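PDB 4RGL: filamentation induced by cAMP protein Fic from Desulfovibrio alaskensis, which is of unknown function but belongs to the Fic/DOC family, pairing a helical Fic fold with a C-terminal domain of the helix-turn-helix clan. Local coordinates for residues 108-117 with 185-196; 10-18 with 235-245. One frame throughout, in Å; residues are numbered along the deposited sequence.

Contact 1: residues 108-117 with 185-196; sequences DLLAAHELLM and FADGNGRMGRLW
H113 and F185 stack where helix 106-117 packs on the Fic signature loop and the start of helix 189-202, a buried contact in the Fic fold. F185 to R194 belong to the family motif HPFx[D/E]GNGRxxR, which H183 and P184 begin. The axes of segments 108-117 and 189-196 come within 10.9 Å, at 126° between their N-to-C directions. The two rings form an offset stack, nearly parallel, with centroids 3.9 Å apart. With chi1 at -177°, the H113 ring extends from the helix and reaches the loop. The other face of the H113 ring is covered by CG of M117. NE2 gives a hydrogen bond to the backbone O of D187, close to the ring plane, and ND1 bonds G125 N. Both ring nitrogens are thus engaged, and the ring's rotation is fixed. The loop also ties itself: N189 exchanges two hydrogen bonds with the backbone of F185. An unknown ligand is hydrogen-bonded by D187, G188 N, N189 and R191, consistent with a pocket on this side of the loop. Further along, the bent selenomethionine M192 is a knob among L109, A112, H113 and L116. Its SE lies 3.8 Å from L116 CD2. W196 closes the far end, its NE1 bonded to A103 O. L109 CD1 sits over the six-membered ring of W196, 3.6 Å from the centroid.

Contact 2: residues 10-18 with 235-245; sequences PPYTITPAI and ADATPFVEFML
I18 fits against the first turns of helix 238-257, where its side chain fills the dip between V241 and L245. CD1 of I18 reaches V241 CG1 at 3.8 Å, while CG2 meets L245 CD1 at 4.0 Å. L245 also touches L21 and I25, so the packing of the two helices goes on past I18. The N-terminal segment before helix 16-32 wraps over the other end of the contact. P11, at the centre of an inverse gamma turn, lays CB and CG of its ring over A235 O and the A237 backbone. E178 of helix 168-182 also meets P11. T15 turns its CG2 into the gap between T238 and E242, 3.8 Å from T238 CG2. A17 CB rests by the E242 carboxylate. T13 and T238 cross at about a right angle, and their OG1 atoms are hydrogen-bonded at 2.6 Å. Beside them, T238 N gives a capping bond to D236 OD1, 3.2 Å long, approaching from above the carboxylate plane. The chemistry is therefore divided. The T13-T238 hydroxyl pair joins the extended segment to the start of helix 238-257, which D236 caps from within its own segment, whereas aliphatic packing joins the two helices.

Contact 1 is nested along the chain inside the large loop closed by contact 2. Residues 10-18 come first, then 108-117 and 185-196, and finally 235-245. The contacts share no helix. Their centres are 24 Å apart and their nearest atoms about 7 Å apart, without touching. Helix 168-182 bridges them: F179 meets L109, F185 and M192 of contact 1, whereas Y177 and E178 meet A237 and P11 of contact 2. Both segments of contact 1 belong to the Fic/DOC family region. Contact 2 brings the N-terminal segment onto a later helix, farther from the centre of the chain (about 24 Å, against about 17 Å for contact 1, centre to centre).

Contact 1: residues 108-117 with 185-196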
loop_
_atom_site.group_PDB
_atom_site.type_symbol
_atom_site.label_atom_id
_atom_site.label_comp_id
_atom_site.label_asym_id
_atom_site.label_seq_id
_atom_site.Cartn_x
_atom_site.Cartn_y
_atom_site.Cartn_z
ATOM N N ASP A 108 -4.984 -12.515 -17.364
ATOM C CA ASP A 108 -4.542 -12.088 -16.033
ATOM C C ASP A 108 -5.448 -10.984 -15.494
ATOM O O ASP A 108 -5.742 -10.964 -14.299
ATOM C CB ASP A 108 -3.081 -11.610 -16.074
ATOM C CG ASP A 108 -2.074 -12.717 -16.354
ATOM O OD1 ASP A 108 -2.434 -13.907 -16.184
ATOM O OD2 ASP A 108 -0.910 -12.394 -16.653
ATOM N N LEU A 109 -5.937 -10.092 -16.390
ATOM C CA LEU A 109 -6.874 -9.028 -16.018
ATOM C C LEU A 109 -8.187 -9.625 -15.518
ATOM O O LEU A 109 -8.731 -9.164 -14.509
ATOM C CB LEU A 109 -7.135 -8.092 -17.230
ATOM C CG LEU A 109 -8.058 -6.868 -16.973
ATOM C CD1 LEU A 109 -7.400 -5.871 -16.057
ATOM C CD2 LEU A 109 -8.428 -6.187 -18.276
ATOM N N LEU A 110 -8.673 -10.683 -16.193
ATOM C CA LEU A 110 -9.921 -11.341 -15.825
ATOM C C LEU A 110 -9.753 -12.139 -14.535
ATOM O O LEU A 110 -10.615 -12.073 -13.659
ATOM C CB LEU A 110 -10.402 -12.258 -16.965
ATOM C CG LEU A 110 -10.612 -11.562 -18.324
ATOM C CD1 LEU A 110 -10.969 -12.551 -19.383
ATOM C CD2 LEU A 110 -11.674 -10.464 -18.232
ATOM N N ALA A 111 -8.606 -12.832 -14.381
ATOM C CA ALA A 111 -8.300 -13.581 -13.156
ATOM C C ALA A 111 -8.283 -12.644 -11.919
ATOM O O ALA A 111 -8.756 -13.030 -10.841
ATOM C CB ALA A 111 -6.959 -14.289 -13.300
ATOM N N ALA A 112 -7.784 -11.402 -12.098
ATOM C CA ALA A 112 -7.748 -10.406 -11.030
ATOM C C ALA A 112 -9.157 -9.950 -10.660
ATOM O O ALA A 112 -9.485 -9.859 -9.472
ATOM C CB ALA A 112 -6.909 -9.211 -11.457
ATOM N N HIS A 113 -10.002 -9.676 -11.677
ATOM C CA HIS A 113 -11.382 -9.243 -11.453
ATOM C C HIS A 113 -12.180 -10.334 -10.715
ATOM O O HIS A 113 -12.996 -10.015 -9.838
ATOM C CB HIS A 113 -12.057 -8.887 -12.778
ATOM C CG HIS A 113 -13.449 -8.374 -12.617
ATOM N ND1 HIS A 113 -14.546 -9.176 -12.872
ATOM C CD2 HIS A 113 -13.881 -7.178 -12.150
ATOM C CE1 HIS A 113 -15.604 -8.434 -12.595
ATOM N NE2 HIS A 113 -15.250 -7.222 -12.156
ATOM N N GLU A 114 -11.891 -11.628 -11.029
ATOM C CA GLU A 114 -12.508 -12.768 -10.354
ATOM C C GLU A 114 -12.187 -12.750 -8.843
ATOM O O GLU A 114 -13.103 -12.816 -8.027
ATOM C CB GLU A 114 -12.043 -14.101 -11.003
ATOM C CG GLU A 114 -12.050 -15.317 -10.065
ATOM C CD GLU A 114 -13.382 -15.677 -9.427
ATOM O OE1 GLU A 114 -14.436 -15.247 -9.950
ATOM O OE2 GLU A 114 -13.369 -16.403 -8.409
ATOM N N LEU A 115 -10.897 -12.626 -8.479
ATOM C CA LEU A 115 -10.484 -12.613 -7.072
ATOM C C LEU A 115 -11.075 -11.431 -6.332
ATOM O O LEU A 115 -11.423 -11.554 -5.155
ATOM C CB LEU A 115 -8.960 -12.574 -6.959
ATOM C CG LEU A 115 -8.239 -13.861 -7.287
ATOM C CD1 LEU A 115 -6.750 -13.630 -7.379
ATOM C CD2 LEU A 115 -8.541 -14.927 -6.262
ATOM N N LEU A 116 -11.180 -10.277 -7.012
ATOM C CA LEU A 116 -11.649 -9.039 -6.411
ATOM C C LEU A 116 -13.167 -9.058 -6.184
ATOM O O LEU A 116 -13.641 -8.488 -5.203
ATOM C CB LEU A 116 -11.267 -7.846 -7.314
ATOM C CG LEU A 116 -11.609 -6.448 -6.780
ATOM C CD1 LEU A 116 -10.687 -6.059 -5.625
ATOM C CD2 LEU A 116 -11.508 -5.421 -7.876
HETATM N N MSE A 117 -13.928 -9.677 -7.100
HETATM C CA MSE A 117 -15.398 -9.603 -7.039
HETATM C C MSE A 117 -16.050 -10.946 -6.614
HETATM O O MSE A 117 -17.278 -11.016 -6.512
HETATM C CB MSE A 117 -15.974 -9.165 -8.405
HETATM C CG MSE A 117 -15.431 -7.819 -8.901
HETATM SE SE MSE A 117 -15.626 -6.377 -7.606
HETATM C CE MSE A 117 -17.494 -6.358 -7.426
ATOM N N PHE A 185 -15.878 -3.930 -16.943
ATOM C CA PHE A 185 -16.567 -4.872 -16.069
ATOM C C PHE A 185 -17.885 -4.293 -15.549
ATOM O O PHE A 185 -18.068 -3.072 -15.535
ATOM C CB PHE A 185 -15.669 -5.271 -14.899
ATOM C CG PHE A 185 -14.363 -5.896 -15.325
ATOM C CD1 PHE A 185 -14.315 -7.211 -15.770
ATOM C CD2 PHE A 185 -13.173 -5.186 -15.234
ATOM C CE1 PHE A 185 -13.107 -7.790 -16.159
ATOM C CE2 PHE A 185 -11.961 -5.772 -15.609
ATOM C CZ PHE A 185 -11.936 -7.070 -16.074
ATOM N N ALA A 186 -18.804 -5.170 -15.135
ATOM C CA ALA A 186 -20.081 -4.756 -14.575
ATOM C C ALA A 186 -19.883 -3.982 -13.256
ATOM O O ALA A 186 -20.639 -3.053 -12.970
ATOM C CB ALA A 186 -20.964 -5.969 -14.342
ATOM N N ASP A 187 -18.864 -4.371 -12.456
ATOM C CA ASP A 187 -18.568 -3.712 -11.177
ATOM C C ASP A 187 -17.073 -3.686 -10.914
ATOM O O ASP A 187 -16.338 -4.517 -11.445
ATOM C CB ASP A 187 -19.289 -4.435 -10.006
ATOM C CG ASP A 187 -20.798 -4.478 -10.127
ATOM O OD1 ASP A 187 -21.317 -5.451 -10.715
ATOM O OD2 ASP A 187 -21.468 -3.588 -9.546
ATOM N N GLY A 188 -16.644 -2.773 -10.041
ATOM C CA GLY A 188 -15.263 -2.706 -9.571
ATOM C C GLY A 188 -14.262 -2.151 -10.568
ATOM O O GLY A 188 -13.061 -2.410 -10.444
ATOM N N ASN A 189 -14.731 -1.333 -11.533
ATOM C CA ASN A 189 -13.845 -0.762 -12.561
ATOM C C ASN A 189 -12.852 0.210 -11.943
ATOM O O ASN A 189 -11.674 0.202 -12.309
ATOM C CB ASN A 189 -14.652 -0.076 -13.653
ATOM C CG ASN A 189 -15.456 -1.045 -14.479
ATOM O OD1 ASN A 189 -14.914 -1.801 -15.297
ATOM N ND2 ASN A 189 -16.764 -1.094 -14.234
ATOM N N GLY A 190 -13.312 0.998 -10.973
ATOM C CA GLY A 190 -12.450 1.926 -10.247
ATOM C C GLY A 190 -11.303 1.217 -9.558
ATOM O O GLY A 190 -10.134 1.512 -9.821
ATOM N N ARG A 191 -11.631 0.213 -8.747
ATOM C CA ARG A 191 -10.655 -0.597 -8.013
ATOM C C ARG A 191 -9.707 -1.361 -8.975
ATOM O O ARG A 191 -8.522 -1.516 -8.665
ATOM C CB ARG A 191 -11.380 -1.581 -7.096
ATOM C CG ARG A 191 -12.088 -0.897 -5.928
ATOM C CD ARG A 191 -12.992 -1.852 -5.186
ATOM N NE ARG A 191 -14.275 -2.025 -5.862
ATOM C CZ ARG A 191 -15.215 -2.871 -5.458
ATOM N NH1 ARG A 191 -15.001 -3.662 -4.414
ATOM N NH2 ARG A 191 -16.363 -2.959 -6.116
HETATM N N MSE A 192 -10.234 -1.824 -10.153
HETATM C CA MSE A 192 -9.415 -2.511 -11.177
HETATM C C MSE A 192 -8.450 -1.537 -11.857
HETATM O O MSE A 192 -7.363 -1.940 -12.290
HETATM C CB MSE A 192 -10.304 -3.181 -12.233
HETATM C CG MSE A 192 -10.999 -4.440 -11.737
HETATM SE SE MSE A 192 -9.750 -5.813 -11.168
HETATM C CE MSE A 192 -8.895 -6.176 -12.847
ATOM N N GLY A 193 -8.865 -0.279 -11.977
ATOM C CA GLY A 193 -8.028 0.765 -12.548
ATOM C C GLY A 193 -6.791 1.019 -11.715
ATOM O O GLY A 193 -5.666 0.939 -12.223
ATOM N N ARG A 194 -6.987 1.228 -10.389
ATOM C CA ARG A 194 -5.886 1.471 -9.448
ATOM C C ARG A 194 -5.017 0.235 -9.295
ATOM O O ARG A 194 -3.793 0.357 -9.168
ATOM C CB ARG A 194 -6.432 1.903 -8.089
ATOM C CG ARG A 194 -7.237 3.164 -8.176
ATOM C CD ARG A 194 -7.895 3.518 -6.888
ATOM N NE ARG A 194 -9.082 4.325 -7.135
ATOM C CZ ARG A 194 -10.315 3.846 -7.095
ATOM N NH1 ARG A 194 -10.541 2.620 -6.653
ATOM N NH2 ARG A 194 -11.342 4.625 -7.395
ATOM N N LEU A 195 -5.635 -0.966 -9.343
ATOM C CA LEU A 195 -4.892 -2.212 -9.240
ATOM C C LEU A 195 -3.944 -2.371 -10.411
ATOM O O LEU A 195 -2.759 -2.658 -10.211
ATOM C CB LEU A 195 -5.849 -3.412 -9.167
ATOM C CG LEU A 195 -5.174 -4.808 -9.214
ATOM C CD1 LEU A 195 -4.350 -5.071 -7.950
ATOM C CD2 LEU A 195 -6.196 -5.892 -9.406
ATOM N N TRP A 196 -4.447 -2.167 -11.641
ATOM C CA TRP A 196 -3.649 -2.399 -12.831
ATOM C C TRP A 196 -2.572 -1.320 -12.993
ATOM O O TRP A 196 -1.477 -1.630 -13.459
ATOM C CB TRP A 196 -4.530 -2.484 -14.077
ATOM C CG TRP A 196 -4.286 -3.729 -14.881
ATOM C CD1 TRP A 196 -3.772 -3.801 -16.141
ATOM C CD2 TRP A 196 -4.335 -5.077 -14.393
ATOM N NE1 TRP A 196 -3.622 -5.115 -16.515
ATOM C CE2 TRP A 196 -3.916 -5.919 -15.444
ATOM C CE3 TRP A 196 -4.722 -5.661 -13.171
ATOM C CZ2 TRP A 196 -3.894 -7.310 -15.323
ATOM C CZ3 TRP A 196 -4.662 -7.036 -13.040
ATOM C CH2 TRP A 196 -4.269 -7.847 -14.109
#

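Contact 2: residues 10-18 with 235-245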
loop_
_atom_site.group_PDB
_atom_site.type_symbol
_atom_site.label_atom_id
_atom_site.label_comp_id
_atom_site.label_asym_id
_atom_site.label_seq_id
_atom_site.Cartn_x
_atom_site.Cartn_y
_atom_site.Cartn_z
ATOM N N PRO A 10 -3.712 5.855 -27.760
ATOM C CA PRO A 10 -4.481 6.826 -26.957
ATOM C C PRO A 10 -3.915 8.273 -27.087
ATOM O O PRO A 10 -2.814 8.461 -27.623
ATOM C CB PRO A 10 -4.337 6.287 -25.524
ATOM C CG PRO A 10 -3.806 4.871 -25.685
ATOM C CD PRO A 10 -2.982 4.906 -26.904
ATOM N N PRO A 11 -4.669 9.323 -26.612
ATOM C CA PRO A 11 -4.189 10.715 -26.800
ATOM C C PRO A 11 -2.990 11.050 -25.900
ATOM O O PRO A 11 -3.095 11.901 -25.008
ATOM C CB PRO A 11 -5.411 11.562 -26.428
ATOM C CG PRO A 11 -6.205 10.698 -25.512
ATOM C CD PRO A 11 -6.020 9.294 -26.007
ATOM N N TYR A 12 -1.837 10.437 -26.177
ATOM C CA TYR A 12 -0.637 10.676 -25.400
ATOM C C TYR A 12 0.193 11.792 -26.027
ATOM O O TYR A 12 0.750 11.614 -27.115
ATOM C CB TYR A 12 0.196 9.385 -25.275
ATOM N N THR A 13 0.211 12.979 -25.378
ATOM C CA THR A 13 1.037 14.120 -25.813
ATOM C C THR A 13 1.857 14.636 -24.620
ATOM O O THR A 13 1.284 15.059 -23.612
ATOM C CB THR A 13 0.165 15.233 -26.432
ATOM O OG1 THR A 13 -0.853 15.600 -25.502
ATOM C CG2 THR A 13 -0.465 14.815 -27.764
ATOM N N ILE A 14 3.201 14.540 -24.712
ATOM C CA ILE A 14 4.110 14.894 -23.609
ATOM C C ILE A 14 4.094 16.432 -23.364
ATOM O O ILE A 14 3.633 17.190 -24.216
ATOM C CB ILE A 14 5.569 14.373 -23.891
ATOM C CG1 ILE A 14 5.586 12.837 -24.181
ATOM C CG2 ILE A 14 6.513 14.716 -22.735
ATOM C CD1 ILE A 14 5.166 12.425 -25.645
ATOM N N THR A 15 4.544 16.859 -22.174
ATOM C CA THR A 15 4.582 18.270 -21.780
ATOM C C THR A 15 5.799 18.513 -20.841
ATOM O O THR A 15 6.224 17.592 -20.139
ATOM C CB THR A 15 3.228 18.673 -21.106
ATOM O OG1 THR A 15 3.321 20.004 -20.609
ATOM C CG2 THR A 15 2.844 17.752 -19.993
ATOM N N PRO A 16 6.374 19.755 -20.806
ATOM C CA PRO A 16 7.537 19.996 -19.924
ATOM C C PRO A 16 7.254 19.632 -18.454
ATOM O O PRO A 16 8.181 19.321 -17.717
ATOM C CB PRO A 16 7.798 21.506 -20.079
ATOM C CG PRO A 16 6.583 22.055 -20.780
ATOM C CD PRO A 16 6.046 20.952 -21.603
ATOM N N ALA A 17 5.979 19.663 -18.038
ATOM C CA ALA A 17 5.606 19.287 -16.673
ATOM C C ALA A 17 5.810 17.781 -16.440
ATOM O O ALA A 17 6.282 17.385 -15.372
ATOM C CB ALA A 17 4.160 19.668 -16.400
ATOM N N ILE A 18 5.491 16.937 -17.469
ATOM C CA ILE A 18 5.645 15.476 -17.378
ATOM C C ILE A 18 7.126 15.102 -17.199
ATOM O O ILE A 18 7.455 14.357 -16.276
ATOM C CB ILE A 18 5.029 14.757 -18.624
ATOM C CG1 ILE A 18 3.486 14.704 -18.522
ATOM C CG2 ILE A 18 5.614 13.334 -18.792
ATOM C CD1 ILE A 18 2.751 14.121 -19.840
ATOM N N ALA A 235 -10.862 15.323 -24.520
ATOM C CA ALA A 235 -10.306 14.160 -25.244
ATOM C C ALA A 235 -8.748 14.163 -25.213
ATOM O O ALA A 235 -8.103 13.925 -26.241
ATOM C CB ALA A 235 -10.805 14.147 -26.688
ATOM N N ASP A 236 -8.159 14.423 -24.026
ATOM C CA ASP A 236 -6.706 14.491 -23.870
ATOM C C ASP A 236 -6.279 13.919 -22.511
ATOM O O ASP A 236 -6.718 14.411 -21.473
ATOM C CB ASP A 236 -6.221 15.948 -24.017
ATOM C CG ASP A 236 -4.716 16.118 -23.937
ATOM O OD1 ASP A 236 -3.990 15.111 -24.138
ATOM O OD2 ASP A 236 -4.260 17.267 -23.751
ATOM N N ALA A 237 -5.398 12.900 -22.520
ATOM C CA ALA A 237 -4.935 12.248 -21.285
ATOM C C ALA A 237 -3.902 13.113 -20.537
ATOM O O ALA A 237 -3.715 12.939 -19.332
ATOM C CB ALA A 237 -4.334 10.895 -21.608
ATOM N N THR A 238 -3.228 14.037 -21.262
ATOM C CA THR A 238 -2.138 14.873 -20.728
ATOM C C THR A 238 -2.458 15.422 -19.271
ATOM O O THR A 238 -1.654 15.203 -18.362
ATOM C CB THR A 238 -1.836 16.033 -21.696
ATOM O OG1 THR A 238 -1.513 15.491 -22.977
ATOM C CG2 THR A 238 -0.705 16.929 -21.206
ATOM N N PRO A 239 -3.602 16.144 -19.043
ATOM C CA PRO A 239 -3.843 16.714 -17.698
ATOM C C PRO A 239 -3.978 15.631 -16.618
ATOM O O PRO A 239 -3.563 15.847 -15.473
ATOM C CB PRO A 239 -5.151 17.493 -17.872
ATOM C CG PRO A 239 -5.784 16.918 -19.098
ATOM C CD PRO A 239 -4.664 16.535 -19.989
ATOM N N PHE A 240 -4.553 14.462 -16.980
ATOM C CA PHE A 240 -4.689 13.339 -16.053
ATOM C C PHE A 240 -3.309 12.754 -15.715
ATOM O O PHE A 240 -3.042 12.430 -14.552
ATOM C CB PHE A 240 -5.610 12.251 -16.648
ATOM C CG PHE A 240 -5.742 11.009 -15.793
ATOM C CD1 PHE A 240 -6.614 10.979 -14.710
ATOM C CD2 PHE A 240 -5.037 9.851 -16.105
ATOM C CE1 PHE A 240 -6.740 9.829 -13.924
ATOM C CE2 PHE A 240 -5.169 8.700 -15.322
ATOM C CZ PHE A 240 -6.025 8.694 -14.241
ATOM N N VAL A 241 -2.426 12.641 -16.734
ATOM C CA VAL A 241 -1.069 12.121 -16.551
ATOM C C VAL A 241 -0.291 13.042 -15.602
ATOM O O VAL A 241 0.351 12.557 -14.670
ATOM C CB VAL A 241 -0.339 11.954 -17.913
ATOM C CG1 VAL A 241 1.098 11.473 -17.712
ATOM C CG2 VAL A 241 -1.103 10.998 -18.824
ATOM N N GLU A 242 -0.440 14.376 -15.777
ATOM C CA GLU A 242 0.173 15.357 -14.878
ATOM C C GLU A 242 -0.316 15.160 -13.447
ATOM O O GLU A 242 0.486 15.195 -12.515
ATOM C CB GLU A 242 -0.132 16.796 -15.341
ATOM C CG GLU A 242 0.627 17.237 -16.584
ATOM C CD GLU A 242 0.384 18.689 -16.967
ATOM O OE1 GLU A 242 -0.479 19.337 -16.333
ATOM O OE2 GLU A 242 1.068 19.180 -17.893
ATOM N N PHE A 243 -1.650 14.947 -13.269
ATOM C CA PHE A 243 -2.239 14.762 -11.944
ATOM C C PHE A 243 -1.706 13.509 -11.288
ATOM O O PHE A 243 -1.287 13.556 -10.128
ATOM C CB PHE A 243 -3.779 14.698 -12.026
ATOM C CG PHE A 243 -4.455 14.538 -10.676
ATOM C CD1 PHE A 243 -4.809 15.652 -9.919
ATOM C CD2 PHE A 243 -4.704 13.272 -10.147
ATOM C CE1 PHE A 243 -5.409 15.503 -8.662
ATOM C CE2 PHE A 243 -5.279 13.127 -8.880
ATOM C CZ PHE A 243 -5.632 14.244 -8.148
HETATM N N MSE A 244 -1.745 12.367 -12.015
HETATM C CA MSE A 244 -1.336 11.085 -11.460
HETATM C C MSE A 244 0.168 11.063 -11.151
HETATM O O MSE A 244 0.550 10.669 -10.046
HETATM C CB MSE A 244 -1.700 9.946 -12.402
HETATM C CG MSE A 244 -1.700 8.580 -11.717
HETATM SE SE MSE A 244 -2.872 8.532 -10.145
HETATM C CE MSE A 244 -4.524 9.074 -10.988
ATOM N N LEU A 245 1.028 11.519 -12.115
ATOM C CA LEU A 245 2.481 11.598 -11.868
ATOM C C LEU A 245 2.768 12.531 -10.703
ATOM O O LEU A 245 3.697 12.288 -9.930
ATOM C CB LEU A 245 3.246 12.063 -13.122
ATOM C CG LEU A 245 3.310 11.063 -14.288
ATOM C CD1 LEU A 245 4.018 11.674 -15.479
ATOM C CD2 LEU A 245 4.003 9.774 -13.874
#